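Local coordinates for type IV pilus assembly protein PilF (Thermus thermophilus HB8, PDB 5OIU), which probably hydrolyses ATP as a six-subunit motor of the AAA+ type to power the assembly of type IV pili, at residues 294-299 / 304-309; 357-362 / 366-371; 323-328 / 378-383; 119-124 / 129-134. All blocks are in the same frame, centred on the assembly; numbering follows the deposited sequence.

Contact 1 (294-299 / 304-309); sequences ETLRRL and AEIQGA
L296 and R297 of helix 293-298 meet I306 of helix 303-308 and A309 just past it. E294 opens the first segment and acts within it. Its OE1 pairs with R297 NH1 at 3.2 Å, one turn on, a salt bridge along the helix surface. L296 is the main apolar residue on this side. It splits its work between two partners. CB lies 3.9 Å from I306 CG1, and further out CD1 reaches the CB of A309 at 3.8 Å. The leucine therefore spans from I306 to A309, beyond the helix end. R297 adds backbone and stem. Its N is 3.9 Å from I306 CD1, and its CG is 4.0 Å from the same methyl. The two side chains cross at about a right angle, with CD1 of the isoleucine against the root of the arginine. I306 has CG1 beside its own backbone N (chi1 -71°), which carries CD1 toward the first helix. The arginine chain bends at chi3 (-107°) and turns its guanidinium to acidic neighbours. NE forms a salt bridge with E303, just ahead of the second segment. At the end of the helix L299 leaves helical angles and packs on R367 and L371 of helix 366-374, and on F263 of the second subunit. No hydrogen bond crosses between the two segments. The contact is a small aliphatic patch, completed by L301 of the connecting loop. R297 borders it with an aliphatic stem, while its charge is shared between E294 and E303 on the two helices.

Contact 2 (357-362 / 366-371); sequences IARRKG and LREDGL
R359 and E368 form a salt bridge, the sole close link between these two segments. NH1 of the arginine lies 2.8 Å from OE2 of the glutamate. The carboxylate oxygen comes in at the edge of the guanidinium and in its plane. The two planes are turned 32° apart. As a hydrogen bond the pair is weak, because the N-H...O angle is only 116°. The attraction is probably mainly electrostatic. The helices are well separated here, with 10.9 Å between the CA atoms of R359 and E368, so both side chains reach across. E368 does so with a chain extended beyond CG (chi2 156°). R359 instead bends at chi2 and chi3 before its guanidinium arrives. Each end has a second partner. R359 NH2 forms a salt bridge with E356, one turn back on the same helix. E368 OE1 accepts from the backbone N of T365, just ahead of helix 366-374, which steadies the carboxylate. On the inner side, A358 packs on L335 and L366 on I331, both of strand 328-336. The first helix closes with a Schellman motif. G362 N bonds to R359 O at 3.1 Å, and M363 N bonds to A358 O. G362 is the C-prime residue and takes the positive phi that this ending requires. The arrangement is thus a pair of consecutive helices, 351-360 and 366-374, joined by a short turn after a Schellman C-cap. They are laid against strand 328-336, with a surface ion pair bridging them.

Contact 3 (323-328 / 378-383); sequences TGYKGR and ITTLEE. With ATP (adenosine-5'-triphosphate), chain Q.
Y325 and T380 bring together a short strand, 325-326, and the start of helix 381-387. The nearest CA atoms, of Y325 and T379, are 8.3 Å apart. An ST turn leads into the strand, with T323 OG1 accepting from Y325 N at 2.8 Å. The chain then turns a corner at G327. On the other side T380 is the N-cap, and its OG1 accepts from E383 N at 3.0 Å, nearly straight at 170°. That same oxygen makes a hydrogen bond with Y325 OH at 3.2 Å. T380 has OG1 between its backbone N and carbonyl carbon (chi1 69°), which lets it serve both. The T380 methyl, CG2, lies 3.6 Å from Y325 CE1, and E383 CG is 3.8 Å from that carbon. The carboxylate of E383 turns off to R387 and R279. R328 belongs to the ATP pocket, and its O is 3.4 Å from C2 of the ATP adenine. The Y325 side chain lies about 8 Å from the zinc ion held by C282, C285, C317 and C320, without binding it. Strand 269-281 runs past both segments: Y325 touches R279 and T380 touches V281. L381 packs on L371 of helix 366-374.

Contact 4 (119-124 / 129-134); sequences PEIEDL and GVFERF
I121 and E122, in the loop from strand 104-111 to helix 128-138, form a 3-10 turn that seats the F131 ring of that helix. F131 is the main bump. Its CG lies opposite the backbone N (chi1 174°), which sends the ring out from the helix to the turn. CE1 meets the I121 carbonyl oxygen at 3.4 Å and the I121 CD1 methyl at 4.0 Å. CZ meets E122 CG at 3.5 Å. The ring tip therefore fits a hollow made of main chain, an isoleucine branch and a glutamate stem. I121 works as a fork. Its CD1 branch goes to F131, while CG2 approaches the edge of the F134 ring at 4.3 Å from CE2. L124 CD1 closes on the same F134 carbon at 4.4 Å, a looser fit. The L124 side chain is also about 5 Å from the bound ATP. F126, between the segments, stacks on F134. I121 also rests on S161 and R165 of helix 155-166, so the turn is wedged between two helices. E122 bends at chi2 (87°), bringing OE1 into the plane of the F131 ring at its edge. OE2 forms a salt bridge with R165. Hydrophobic packing holds this contact, without hydrogen bonds. E122 OE1 at the ring edge probably adds mild electrostatic attraction, and R165, which also pairs with E120, probably offsets the charge.

How the contacts relate
Contact 4 comes first in the chain and contact 1 next. Contact 3 then closes a loop of 49 residues that holds contact 2. Contacts 1, 2 and 3 meet through leucines, with L296 on L371 and L299 on L381. Helices 293-298, 366-374 and 381-387 thus share one apolar junction, although the contact centres lie 16 to 21 Å apart. Contact 4 is about 16 Å from contact 2, centre to centre, and touches it through R133. Residues of both pack on strand 328-336, outermost in the seven-stranded sheet within this chain. Contacts 3 and 4 lie near the bound ATP, while contact 1 and R367 touch a second subunit. The region probably links nucleotide and subunit interface.

Contact 1 (294-299 / 304-309)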
# COMPACT_ATOMS: atom_id res chain seq x y z
N GLU C 294 -12.95 -33.64 20.61
CA GLU C 294 -12.47 -32.26 20.62
C GLU C 294 -11.70 -31.93 19.35
O GLU C 294 -11.91 -30.86 18.77
CB GLU C 294 -11.60 -32.02 21.85
CG GLU C 294 -12.39 -31.76 23.10
CD GLU C 294 -13.01 -30.36 23.15
OE1 GLU C 294 -13.16 -29.69 22.09
OE2 GLU C 294 -13.37 -29.94 24.27
N THR C 295 -10.80 -32.83 18.91
CA THR C 295 -10.08 -32.62 17.66
C THR C 295 -11.04 -32.30 16.52
O THR C 295 -10.88 -31.29 15.83
CB THR C 295 -9.26 -33.86 17.27
OG1 THR C 295 -8.49 -34.33 18.38
CG2 THR C 295 -8.34 -33.51 16.13
N LEU C 296 -12.04 -33.16 16.32
CA LEU C 296 -13.04 -32.96 15.27
C LEU C 296 -13.79 -31.65 15.46
O LEU C 296 -14.07 -30.94 14.49
CB LEU C 296 -14.02 -34.13 15.23
CG LEU C 296 -13.39 -35.50 14.97
CD1 LEU C 296 -14.46 -36.56 15.05
CD2 LEU C 296 -12.70 -35.52 13.60
N ARG C 297 -14.15 -31.33 16.70
CA ARG C 297 -14.81 -30.06 17.01
C ARG C 297 -13.95 -28.90 16.54
O ARG C 297 -14.40 -28.07 15.73
CB ARG C 297 -15.07 -29.97 18.51
CG ARG C 297 -16.51 -29.72 18.92
CD ARG C 297 -16.67 -29.76 20.43
NE ARG C 297 -17.35 -30.98 20.88
CZ ARG C 297 -16.79 -31.93 21.63
NH1 ARG C 297 -15.52 -31.83 22.00
NH2 ARG C 297 -17.49 -33.00 22.00
N ARG C 298 -12.70 -28.83 17.00
CA ARG C 298 -11.85 -27.71 16.60
C ARG C 298 -11.54 -27.73 15.10
O ARG C 298 -11.15 -26.70 14.55
CB ARG C 298 -10.54 -27.66 17.41
CG ARG C 298 -10.63 -28.24 18.82
CD ARG C 298 -10.92 -27.18 19.92
NE ARG C 298 -9.99 -26.05 19.87
CZ ARG C 298 -8.74 -26.09 20.32
NH1 ARG C 298 -7.97 -25.01 20.23
NH2 ARG C 298 -8.26 -27.20 20.86
N LEU C 299 -11.75 -28.86 14.43
CA LEU C 299 -11.66 -28.91 12.98
C LEU C 299 -12.98 -28.51 12.32
O LEU C 299 -13.18 -28.76 11.12
CB LEU C 299 -11.21 -30.29 12.51
CG LEU C 299 -9.74 -30.60 12.86
CD1 LEU C 299 -9.44 -32.09 12.89
CD2 LEU C 299 -8.81 -29.88 11.90
N ALA C 304 -23.43 -33.32 15.35
CA ALA C 304 -24.09 -34.43 14.69
C ALA C 304 -23.09 -35.28 13.93
O ALA C 304 -23.02 -36.50 14.10
CB ALA C 304 -25.19 -33.91 13.76
N GLU C 305 -22.26 -34.63 13.09
CA GLU C 305 -21.24 -35.36 12.34
C GLU C 305 -20.31 -36.14 13.26
O GLU C 305 -19.92 -37.27 12.96
CB GLU C 305 -20.44 -34.39 11.47
CG GLU C 305 -20.80 -34.41 9.99
CD GLU C 305 -20.57 -33.05 9.32
OE1 GLU C 305 -20.77 -32.96 8.09
OE2 GLU C 305 -20.20 -32.09 10.04
N ILE C 306 -19.95 -35.55 14.41
CA ILE C 306 -18.99 -36.21 15.30
C ILE C 306 -19.53 -37.56 15.76
O ILE C 306 -18.77 -38.54 15.87
CB ILE C 306 -18.64 -35.30 16.49
CG1 ILE C 306 -17.79 -34.11 16.02
CG2 ILE C 306 -17.90 -36.07 17.58
CD1 ILE C 306 -17.59 -33.05 17.08
N GLN C 307 -20.84 -37.65 15.99
CA GLN C 307 -21.42 -38.85 16.60
C GLN C 307 -20.94 -40.12 15.92
O GLN C 307 -20.50 -41.07 16.57
CB GLN C 307 -22.96 -38.77 16.58
CG GLN C 307 -23.65 -39.22 17.89
CD GLN C 307 -24.12 -40.70 17.88
OE1 GLN C 307 -24.70 -41.19 16.90
NE2 GLN C 307 -23.89 -41.40 19.00
N GLY C 308 -20.97 -40.15 14.59
CA GLY C 308 -20.58 -41.38 13.94
C GLY C 308 -19.10 -41.46 13.63
O GLY C 308 -18.55 -42.56 13.49
N ALA C 309 -18.44 -40.31 13.54
CA ALA C 309 -17.17 -40.22 12.84
C ALA C 309 -16.16 -41.19 13.40
O ALA C 309 -15.93 -41.23 14.61
CB ALA C 309 -16.63 -38.80 12.92

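Contact 2 (357-362 / 366-371)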
# COMPACT_ATOMS: atom_id res chain seq x y z
N ILE C 357 -14.84 -14.70 2.40
CA ILE C 357 -16.01 -14.54 1.53
C ILE C 357 -16.31 -15.85 0.79
O ILE C 357 -17.45 -16.33 0.78
CB ILE C 357 -15.82 -13.39 0.53
CG1 ILE C 357 -15.85 -12.03 1.23
CG2 ILE C 357 -16.91 -13.47 -0.53
CD1 ILE C 357 -14.95 -11.00 0.56
N ALA C 358 -15.28 -16.43 0.15
CA ALA C 358 -15.51 -17.66 -0.61
C ALA C 358 -15.97 -18.79 0.30
O ALA C 358 -16.74 -19.65 -0.12
CB ALA C 358 -14.25 -18.08 -1.37
N ARG C 359 -15.49 -18.80 1.54
CA ARG C 359 -15.89 -19.85 2.47
C ARG C 359 -17.33 -19.66 2.91
O ARG C 359 -18.06 -20.65 3.09
CB ARG C 359 -14.96 -19.84 3.68
CG ARG C 359 -13.71 -20.59 3.45
CD ARG C 359 -13.55 -21.53 4.57
NE ARG C 359 -13.19 -20.81 5.77
CZ ARG C 359 -13.18 -21.36 6.98
NH1 ARG C 359 -13.50 -22.64 7.14
NH2 ARG C 359 -12.83 -20.62 8.03
N ARG C 360 -17.75 -18.41 3.09
CA ARG C 360 -19.12 -18.13 3.50
C ARG C 360 -20.11 -18.62 2.44
O ARG C 360 -21.05 -19.36 2.75
CB ARG C 360 -19.29 -16.64 3.77
CG ARG C 360 -20.49 -16.30 4.65
CD ARG C 360 -20.53 -14.83 5.04
NE ARG C 360 -19.96 -13.93 4.03
CZ ARG C 360 -20.49 -13.69 2.82
NH1 ARG C 360 -21.61 -14.29 2.43
NH2 ARG C 360 -19.87 -12.85 2.00
N LYS C 361 -19.90 -18.23 1.17
CA LYS C 361 -20.69 -18.71 0.03
C LYS C 361 -20.53 -20.21 -0.22
O LYS C 361 -21.03 -20.71 -1.23
CB LYS C 361 -20.33 -17.92 -1.23
CG LYS C 361 -20.29 -16.42 -0.99
CD LYS C 361 -20.43 -15.60 -2.27
CE LYS C 361 -21.82 -15.72 -2.93
NZ LYS C 361 -22.96 -15.81 -1.98
N GLY C 362 -19.84 -20.97 0.63
CA GLY C 362 -19.86 -22.41 0.57
C GLY C 362 -18.64 -23.14 0.02
O GLY C 362 -18.77 -24.32 -0.35
N LEU C 366 -9.00 -26.98 1.85
CA LEU C 366 -8.16 -28.16 1.77
C LEU C 366 -8.32 -29.06 3.00
O LEU C 366 -8.45 -30.29 2.88
CB LEU C 366 -6.70 -27.75 1.65
CG LEU C 366 -6.12 -27.17 0.37
CD1 LEU C 366 -4.63 -26.87 0.61
CD2 LEU C 366 -6.33 -28.14 -0.79
N ARG C 367 -8.28 -28.47 4.19
CA ARG C 367 -8.29 -29.27 5.41
C ARG C 367 -9.67 -29.85 5.66
O ARG C 367 -9.80 -31.00 6.11
CB ARG C 367 -7.82 -28.41 6.58
CG ARG C 367 -7.74 -29.15 7.89
CD ARG C 367 -7.48 -28.15 8.98
NE ARG C 367 -6.06 -27.90 9.16
CZ ARG C 367 -5.55 -26.74 9.58
NH1 ARG C 367 -6.36 -25.71 9.83
NH2 ARG C 367 -4.23 -26.62 9.73
N GLU C 368 -10.72 -29.08 5.36
CA GLU C 368 -12.07 -29.63 5.39
C GLU C 368 -12.21 -30.79 4.41
O GLU C 368 -12.69 -31.87 4.77
CB GLU C 368 -13.08 -28.52 5.08
CG GLU C 368 -13.39 -27.60 6.28
CD GLU C 368 -13.91 -26.24 5.85
OE1 GLU C 368 -14.18 -26.07 4.65
OE2 GLU C 368 -14.03 -25.32 6.69
N ASP C 369 -11.77 -30.59 3.16
CA ASP C 369 -11.79 -31.68 2.19
C ASP C 369 -10.94 -32.84 2.67
O ASP C 369 -11.36 -34.01 2.60
CB ASP C 369 -11.30 -31.17 0.83
CG ASP C 369 -11.60 -32.15 -0.32
OD1 ASP C 369 -12.79 -32.27 -0.71
OD2 ASP C 369 -10.64 -32.78 -0.85
N GLY C 370 -9.74 -32.55 3.17
CA GLY C 370 -8.88 -33.62 3.65
C GLY C 370 -9.53 -34.38 4.79
O GLY C 370 -9.46 -35.61 4.83
N LEU C 371 -10.18 -33.67 5.70
CA LEU C 371 -10.80 -34.34 6.84
C LEU C 371 -11.91 -35.27 6.36
O LEU C 371 -11.97 -36.44 6.76
CB LEU C 371 -11.35 -33.32 7.84
CG LEU C 371 -12.12 -33.99 8.97
CD1 LEU C 371 -11.20 -34.88 9.77
CD2 LEU C 371 -12.82 -33.00 9.89

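Contact 3 (323-328 / 378-383)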
# COMPACT_ATOMS: atom_id res chain seq x y z
N THR C 323 4.93 -49.07 5.75
CA THR C 323 4.51 -47.68 5.81
C THR C 323 3.08 -47.50 6.31
O THR C 323 2.78 -46.48 6.95
CB THR C 323 4.65 -47.07 4.42
OG1 THR C 323 3.57 -47.54 3.60
CG2 THR C 323 5.96 -47.49 3.76
N GLY C 324 2.18 -48.44 6.02
CA GLY C 324 0.76 -48.23 6.22
C GLY C 324 0.09 -47.48 5.09
O GLY C 324 -1.12 -47.20 5.16
N TYR C 325 0.83 -47.15 4.04
CA TYR C 325 0.32 -46.38 2.93
C TYR C 325 0.67 -47.07 1.63
O TYR C 325 1.66 -47.79 1.53
CB TYR C 325 0.92 -44.96 2.92
CG TYR C 325 0.67 -44.10 4.15
CD1 TYR C 325 -0.56 -43.50 4.37
CD2 TYR C 325 1.70 -43.85 5.05
CE1 TYR C 325 -0.77 -42.69 5.48
CE2 TYR C 325 1.50 -43.06 6.16
CZ TYR C 325 0.27 -42.47 6.37
OH TYR C 325 0.09 -41.67 7.49
N LYS C 326 -0.15 -46.83 0.61
CA LYS C 326 0.17 -47.24 -0.75
C LYS C 326 -0.57 -46.33 -1.69
O LYS C 326 -1.81 -46.26 -1.62
CB LYS C 326 -0.21 -48.69 -1.01
CG LYS C 326 -0.22 -49.05 -2.49
CD LYS C 326 -0.03 -50.53 -2.69
CE LYS C 326 1.44 -50.89 -2.59
NZ LYS C 326 1.63 -52.36 -2.62
N GLY C 327 0.16 -45.62 -2.55
CA GLY C 327 -0.45 -44.67 -3.46
C GLY C 327 -0.73 -43.32 -2.82
O GLY C 327 -0.49 -43.06 -1.62
N ARG C 328 -1.23 -42.41 -3.66
CA ARG C 328 -1.54 -41.06 -3.23
C ARG C 328 -2.94 -40.70 -3.71
O ARG C 328 -3.52 -41.37 -4.57
CB ARG C 328 -0.50 -40.05 -3.74
CG ARG C 328 0.93 -40.54 -3.57
CD ARG C 328 1.94 -39.75 -4.40
NE ARG C 328 2.33 -38.53 -3.71
CZ ARG C 328 3.06 -37.56 -4.24
NH1 ARG C 328 3.51 -37.64 -5.49
NH2 ARG C 328 3.35 -36.49 -3.50
N ILE C 378 -9.67 -42.89 3.32
CA ILE C 378 -8.74 -42.72 2.20
C ILE C 378 -7.34 -42.37 2.70
O ILE C 378 -6.33 -42.84 2.16
CB ILE C 378 -9.28 -41.64 1.24
CG1 ILE C 378 -10.60 -42.11 0.66
CG2 ILE C 378 -8.29 -41.35 0.16
CD1 ILE C 378 -11.49 -41.01 0.21
N THR C 379 -7.26 -41.56 3.75
CA THR C 379 -5.98 -41.12 4.28
C THR C 379 -6.07 -41.02 5.80
O THR C 379 -7.15 -41.12 6.41
CB THR C 379 -5.57 -39.78 3.66
OG1 THR C 379 -4.26 -39.42 4.11
CG2 THR C 379 -6.55 -38.66 4.04
N THR C 380 -4.91 -40.84 6.42
CA THR C 380 -4.88 -40.54 7.84
C THR C 380 -5.14 -39.06 8.06
O THR C 380 -4.98 -38.24 7.16
CB THR C 380 -3.53 -40.89 8.44
OG1 THR C 380 -2.56 -39.98 7.94
CG2 THR C 380 -3.16 -42.32 8.09
N LEU C 381 -5.56 -38.73 9.27
CA LEU C 381 -5.67 -37.32 9.63
C LEU C 381 -4.30 -36.66 9.66
O LEU C 381 -4.18 -35.48 9.31
CB LEU C 381 -6.37 -37.16 10.96
CG LEU C 381 -6.46 -35.73 11.45
CD1 LEU C 381 -7.58 -35.01 10.71
CD2 LEU C 381 -6.66 -35.68 12.97
N GLU C 382 -3.26 -37.40 10.05
CA GLU C 382 -1.92 -36.81 10.10
C GLU C 382 -1.48 -36.33 8.73
O GLU C 382 -0.96 -35.22 8.58
CB GLU C 382 -0.91 -37.80 10.68
CG GLU C 382 -1.00 -37.97 12.21
CD GLU C 382 -2.23 -38.78 12.65
OE1 GLU C 382 -2.62 -39.72 11.93
OE2 GLU C 382 -2.80 -38.49 13.73
N GLU C 383 -1.68 -37.17 7.70
CA GLU C 383 -1.40 -36.75 6.33
C GLU C 383 -2.11 -35.45 6.00
O GLU C 383 -1.51 -34.52 5.46
CB GLU C 383 -1.81 -37.84 5.35
CG GLU C 383 -0.74 -38.86 5.11
CD GLU C 383 0.49 -38.25 4.48
OE1 GLU C 383 0.34 -37.67 3.39
OE2 GLU C 383 1.59 -38.33 5.06
PG ATP Q . 5.37 -29.69 -10.94
O1G ATP Q . 5.38 -28.80 -9.70
O2G ATP Q . 4.85 -29.01 -12.19
O3G ATP Q . 6.66 -30.44 -11.19
PB ATP Q . 2.79 -30.93 -10.66
O1B ATP Q . 2.28 -30.03 -9.57
O2B ATP Q . 2.37 -30.73 -12.10
O3B ATP Q . 4.40 -30.95 -10.62
PA ATP Q . 2.37 -33.61 -11.40
O1A ATP Q . 1.11 -33.76 -12.21
O2A ATP Q . 3.69 -33.53 -12.13
O3A ATP Q . 2.35 -32.43 -10.31
O5' ATP Q . 2.35 -34.91 -10.46
C5' ATP Q . 3.40 -35.21 -9.55
C4' ATP Q . 3.29 -36.69 -9.22
O4' ATP Q . 2.08 -36.97 -8.52
C3' ATP Q . 3.27 -37.50 -10.50
O3' ATP Q . 4.12 -38.63 -10.24
C2' ATP Q . 1.79 -37.84 -10.68
O2' ATP Q . 1.55 -39.03 -11.45
C1' ATP Q . 1.28 -37.90 -9.24
N9 ATP Q . -0.13 -37.49 -9.11
C8 ATP Q . -0.65 -36.35 -9.60
N7 ATP Q . -1.97 -36.25 -9.30
C5 ATP Q . -2.32 -37.34 -8.61
C6 ATP Q . -3.57 -37.86 -8.00
N6 ATP Q . -4.74 -37.16 -8.09
N1 ATP Q . -3.51 -39.04 -7.36
C2 ATP Q . -2.36 -39.73 -7.27
N3 ATP Q . -1.18 -39.33 -7.80
C4 ATP Q . -1.10 -38.16 -8.48

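Contact 4 (119-124 / 129-134)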
# COMPACT_ATOMS: atom_id res chain seq x y z
N PRO C 119 -6.39 -39.81 -16.30
CA PRO C 119 -7.74 -40.32 -16.08
C PRO C 119 -8.82 -39.33 -16.52
O PRO C 119 -8.56 -38.16 -16.79
CB PRO C 119 -7.78 -40.49 -14.56
CG PRO C 119 -6.90 -39.35 -14.06
CD PRO C 119 -5.91 -39.03 -15.15
N GLU C 120 -10.05 -39.84 -16.57
CA GLU C 120 -11.19 -38.97 -16.72
C GLU C 120 -11.37 -38.15 -15.44
O GLU C 120 -10.96 -38.57 -14.35
CB GLU C 120 -12.45 -39.78 -17.01
CG GLU C 120 -12.47 -40.46 -18.40
CD GLU C 120 -12.10 -39.52 -19.56
OE1 GLU C 120 -12.65 -38.38 -19.65
OE2 GLU C 120 -11.24 -39.92 -20.38
N ILE C 121 -11.99 -36.98 -15.57
CA ILE C 121 -12.10 -36.08 -14.43
C ILE C 121 -12.85 -36.71 -13.26
O ILE C 121 -12.78 -36.19 -12.13
CB ILE C 121 -12.75 -34.76 -14.85
CG1 ILE C 121 -14.08 -35.03 -15.53
CG2 ILE C 121 -11.81 -33.92 -15.71
CD1 ILE C 121 -14.97 -33.80 -15.50
N GLU C 122 -13.59 -37.80 -13.49
CA GLU C 122 -14.39 -38.41 -12.44
C GLU C 122 -13.58 -39.30 -11.51
O GLU C 122 -14.08 -39.67 -10.44
CB GLU C 122 -15.53 -39.23 -13.07
CG GLU C 122 -16.64 -38.36 -13.68
CD GLU C 122 -16.37 -37.96 -15.13
OE1 GLU C 122 -17.11 -37.08 -15.65
OE2 GLU C 122 -15.43 -38.52 -15.75
N ASP C 123 -12.34 -39.64 -11.88
CA ASP C 123 -11.41 -40.35 -11.02
C ASP C 123 -10.30 -39.44 -10.49
O ASP C 123 -9.20 -39.90 -10.22
CB ASP C 123 -10.79 -41.54 -11.74
CG ASP C 123 -11.82 -42.39 -12.48
OD1 ASP C 123 -12.76 -42.84 -11.80
OD2 ASP C 123 -11.67 -42.61 -13.72
N LEU C 124 -10.57 -38.14 -10.38
CA LEU C 124 -9.56 -37.23 -9.85
C LEU C 124 -9.62 -37.10 -8.34
O LEU C 124 -8.82 -36.34 -7.79
CB LEU C 124 -9.72 -35.84 -10.46
CG LEU C 124 -9.07 -35.62 -11.82
CD1 LEU C 124 -9.45 -34.24 -12.33
CD2 LEU C 124 -7.59 -35.76 -11.69
N GLY C 129 -19.92 -33.04 -3.89
CA GLY C 129 -20.49 -31.73 -4.16
C GLY C 129 -19.53 -30.82 -4.90
O GLY C 129 -19.91 -30.12 -5.84
N VAL C 130 -18.26 -30.81 -4.47
CA VAL C 130 -17.26 -29.96 -5.10
C VAL C 130 -17.08 -30.34 -6.56
O VAL C 130 -16.84 -29.48 -7.41
CB VAL C 130 -15.95 -30.05 -4.30
CG1 VAL C 130 -14.91 -29.07 -4.83
CG2 VAL C 130 -16.25 -29.81 -2.83
N PHE C 131 -17.21 -31.64 -6.87
CA PHE C 131 -17.04 -32.10 -8.24
C PHE C 131 -18.05 -31.50 -9.20
O PHE C 131 -17.75 -31.34 -10.38
CB PHE C 131 -17.13 -33.62 -8.30
CG PHE C 131 -17.11 -34.17 -9.70
CD1 PHE C 131 -15.91 -34.25 -10.40
CD2 PHE C 131 -18.28 -34.60 -10.31
CE1 PHE C 131 -15.89 -34.76 -11.70
CE2 PHE C 131 -18.26 -35.12 -11.61
CZ PHE C 131 -17.07 -35.20 -12.30
N GLU C 132 -19.25 -31.17 -8.72
CA GLU C 132 -20.26 -30.59 -9.60
C GLU C 132 -19.97 -29.13 -9.89
O GLU C 132 -20.21 -28.65 -11.00
CB GLU C 132 -21.65 -30.75 -8.98
CG GLU C 132 -22.04 -32.19 -8.69
CD GLU C 132 -22.06 -33.07 -9.94
OE1 GLU C 132 -22.21 -32.53 -11.06
OE2 GLU C 132 -21.95 -34.31 -9.80
N ARG C 133 -19.46 -28.39 -8.91
CA ARG C 133 -19.06 -27.03 -9.20
C ARG C 133 -17.79 -27.01 -10.05
O ARG C 133 -17.60 -26.10 -10.86
CB ARG C 133 -18.92 -26.24 -7.89
CG ARG C 133 -20.12 -26.45 -6.95
CD ARG C 133 -20.52 -25.21 -6.13
NE ARG C 133 -19.38 -24.34 -5.82
CZ ARG C 133 -19.27 -23.60 -4.71
NH1 ARG C 133 -20.24 -23.61 -3.79
NH2 ARG C 133 -18.18 -22.85 -4.51
N PHE C 134 -16.98 -28.06 -9.96
CA PHE C 134 -15.75 -28.16 -10.75
C PHE C 134 -16.06 -28.36 -12.23
O PHE C 134 -15.49 -27.68 -13.09
CB PHE C 134 -14.89 -29.30 -10.22
CG PHE C 134 -13.70 -29.64 -11.07
CD1 PHE C 134 -12.63 -28.77 -11.16
CD2 PHE C 134 -13.63 -30.84 -11.76
CE1 PHE C 134 -11.53 -29.08 -11.94
CE2 PHE C 134 -12.53 -31.17 -12.53
CZ PHE C 134 -11.47 -30.29 -12.62